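Local coordinates for protein VP1 (Polyomavirus HPyV6, PDB 4PCG) that forms pentamers as the major capsid protein of the virus and probably takes part in attachment to host-cell receptors, at residues D51-G56 against M140-G145. Numbering follows the deposited sequence.
Sequences DTLDAG and MNVAAG. With NA (sodium ion), chain L.
Met140 crosses Leu53 at a slant, the bend at chi3 (83°) bringing its CE to 3.4 Å from Leu53 CD1, tighter than usual for two carbons. Ser100 of a neighbouring subunit packs on the same methionine, which places this edge near the pentamer interface. At Asn141 the parallel pairing begins: straddling Thr52, its N donates to Asp51 O at 2.7 Å and its O accepts from Leu53 N at 2.9 Å. The Asn141 amide runs alongside the Asp51 carboxylate with the two planes 90° apart; Asn141 ND2 stays 3.8 Å from Asp51 OD1, too far for a bond, and that oxygen accepts from Thr52 OG1 at 3.0 Å, from above the carboxylate plane. Val142 only grazes Leu53 on their shared face. Ala143 N closes the ladder on Leu53 O at 2.8 Å, while its methyl lies against that same oxygen. Thr52 O instead binds the sodium ion at 2.5 Å, and Asp54 OD2 at 2.4 Å, with Thr48, Thr50 and water completing the site. The ladder joins two loops outside the jelly-roll sheets, between strands 9-27 and 62-67 and between 117-124 and 187-194. While Leu53 pairs with 141-143, the Thr52 carbonyl turns to the sodium ion, which probably polarises it.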
ATOM      1  N   ASP B  51      -9.397  26.146 -21.063  1.00 30.49           N
ATOM      2  CA  ASP B  51      -8.103  25.722 -21.576  1.00 37.14           C
ATOM      3  C   ASP B  51      -6.909  26.528 -20.997  1.00 38.28           C
ATOM      4  O   ASP B  51      -5.830  26.530 -21.583  1.00 34.85           O
ATOM      5  CB  ASP B  51      -8.119  25.855 -23.089  1.00 39.84           C
ATOM      6  CG  ASP B  51      -8.342  27.279 -23.543  1.00 41.17           C
ATOM      7  OD1 ASP B  51      -8.355  28.196 -22.691  1.00 41.64           O
ATOM      8  OD2 ASP B  51      -8.526  27.478 -24.748  1.00 53.71           O
ATOM      9  N   THR B  52      -7.118  27.237 -19.890  1.00 31.04           N
ATOM     10  CA  THR B  52      -6.099  28.155 -19.353  1.00 30.97           C
ATOM     11  C   THR B  52      -5.936  27.891 -17.888  1.00 27.46           C
ATOM     12  O   THR B  52      -6.926  27.779 -17.155  1.00 24.97           O
ATOM     13  CB  THR B  52      -6.499  29.641 -19.566  1.00 29.47           C
ATOM     14  OG1 THR B  52      -6.590  29.888 -20.944  1.00 29.28           O
ATOM     15  CG2 THR B  52      -5.459  30.616 -18.978  1.00 33.50           C
ATOM     16  N   LEU B  53      -4.684  27.743 -17.456  1.00 24.79           N
ATOM     17  CA  LEU B  53      -4.364  27.656 -16.049  1.00 23.57           C
ATOM     18  C   LEU B  53      -4.354  29.060 -15.487  1.00 24.46           C
ATOM     19  O   LEU B  53      -3.578  29.907 -15.965  1.00 24.35           O
ATOM     20  CB  LEU B  53      -2.965  27.050 -15.814  1.00 26.45           C
ATOM     21  CG  LEU B  53      -2.788  25.566 -16.044  1.00 34.51           C
ATOM     22  CD1 LEU B  53      -1.331  25.197 -15.782  1.00 38.51           C
ATOM     23  CD2 LEU B  53      -3.706  24.759 -15.146  1.00 39.02           C
ATOM     24  N   ASP B  54      -5.192  29.291 -14.476  1.00 22.32           N
ATOM     25  CA  ASP B  54      -5.533  30.637 -14.041  1.00 24.17           C
ATOM     26  C   ASP B  54      -4.811  30.954 -12.756  1.00 23.15           C
ATOM     27  O   ASP B  54      -4.644  30.095 -11.881  1.00 22.30           O
ATOM     28  CB  ASP B  54      -7.048  30.793 -13.848  1.00 25.87           C
ATOM     29  CG  ASP B  54      -7.837  30.462 -15.102  1.00 29.78           C
ATOM     30  OD1 ASP B  54      -7.631  31.153 -16.106  1.00 27.74           O
ATOM     31  OD2 ASP B  54      -8.670  29.508 -15.093  1.00 27.48           O
ATOM     32  N   ALA B  55      -4.377  32.199 -12.633  1.00 23.56           N
ATOM     33  CA  ALA B  55      -3.807  32.654 -11.371  1.00 21.95           C
ATOM     34  C   ALA B  55      -4.941  32.683 -10.340  1.00 24.27           C
ATOM     35  O   ALA B  55      -6.066  33.062 -10.672  1.00 28.95           O
ATOM     36  CB  ALA B  55      -3.219  34.032 -11.543  1.00 26.31           C
ATOM     37  N   GLY B  56      -4.655  32.245  -9.124  1.00 20.86           N
ATOM     38  CA  GLY B  56      -5.627  32.294  -8.041  1.00 22.44           C
ATOM     39  C   GLY B  56      -6.250  30.940  -7.770  1.00 20.60           C
ATOM     40  O   GLY B  56      -6.674  30.684  -6.646  1.00 20.26           O
ATOM     41  N   MET B 140      -3.595  24.172 -24.330  1.00 30.21           N
ATOM     42  CA  MET B 140      -3.575  24.732 -22.986  1.00 28.76           C
ATOM     43  C   MET B 140      -2.722  25.984 -22.934  1.00 29.44           C
ATOM     44  O   MET B 140      -1.667  26.032 -23.550  1.00 28.25           O
ATOM     45  CB  MET B 140      -3.061  23.713 -21.970  1.00 30.63           C
ATOM     46  CG  MET B 140      -3.614  23.946 -20.582  1.00 38.38           C
ATOM     47  SD  MET B 140      -2.787  22.972 -19.325  1.00 36.31           S
ATOM     48  CE  MET B 140      -1.357  23.982 -19.007  1.00 44.40           C
ATOM     49  N   ASN B 141      -3.195  26.979 -22.189  1.00 27.43           N
ATOM     50  CA  ASN B 141      -2.483  28.223 -21.981  1.00 29.79           C
ATOM     51  C   ASN B 141      -2.184  28.399 -20.502  1.00 24.11           C
ATOM     52  O   ASN B 141      -2.830  27.793 -19.642  1.00 23.77           O
ATOM     53  CB  ASN B 141      -3.328  29.394 -22.510  1.00 30.72           C
ATOM     54  CG  ASN B 141      -3.677  29.224 -23.976  1.00 43.58           C
ATOM     55  OD1 ASN B 141      -2.799  29.256 -24.826  1.00 42.33           O
ATOM     56  ND2 ASN B 141      -4.962  29.008 -24.274  1.00 46.98           N
ATOM     57  N   VAL B 142      -1.168  29.194 -20.198  1.00 23.65           N
ATOM     58  CA  VAL B 142      -0.868  29.567 -18.819  1.00 20.82           C
ATOM     59  C   VAL B 142      -1.164  31.055 -18.699  1.00 19.91           C
ATOM     60  O   VAL B 142      -0.668  31.871 -19.476  1.00 21.90           O
ATOM     61  CB  VAL B 142       0.617  29.287 -18.441  1.00 22.20           C
ATOM     62  CG1 VAL B 142       0.894  29.701 -17.018  1.00 22.97           C
ATOM     63  CG2 VAL B 142       0.932  27.814 -18.607  1.00 25.29           C
ATOM     64  N   ALA B 143      -1.955  31.421 -17.705  1.00 20.71           N
ATOM     65  CA  ALA B 143      -2.338  32.810 -17.533  1.00 22.80           C
ATOM     66  C   ALA B 143      -1.108  33.724 -17.341  1.00 21.97           C
ATOM     67  O   ALA B 143      -0.074  33.295 -16.796  1.00 21.70           O
ATOM     68  CB  ALA B 143      -3.305  32.950 -16.375  1.00 26.94           C
ATOM     69  N   ALA B 144      -1.259  34.980 -17.769  1.00 23.65           N
ATOM     70  CA  ALA B 144      -0.128  35.926 -17.859  1.00 25.66           C
ATOM     71  C   ALA B 144       0.540  36.198 -16.507  1.00 24.19           C
ATOM     72  O   ALA B 144       1.722  36.491 -16.444  1.00 21.73           O
ATOM     73  CB  ALA B 144      -0.575  37.225 -18.485  1.00 30.99           C
ATOM     74  N   GLY B 145      -0.220  36.100 -15.432  1.00 20.29           N
ATOM     75  CA  GLY B 145       0.313  36.280 -14.086  1.00 20.17           C
ATOM     76  C   GLY B 145       1.207  35.179 -13.542  1.00 19.88           C
ATOM     77  O   GLY B 145       1.851  35.366 -12.524  1.00 19.23           O
TER
HETATM   78 NA    NA L 303      -9.105  27.404 -16.084  1.00 27.41          NA
HETATM   79  O   HOH W   1      -8.100  26.064 -14.466  1.00 26.01           O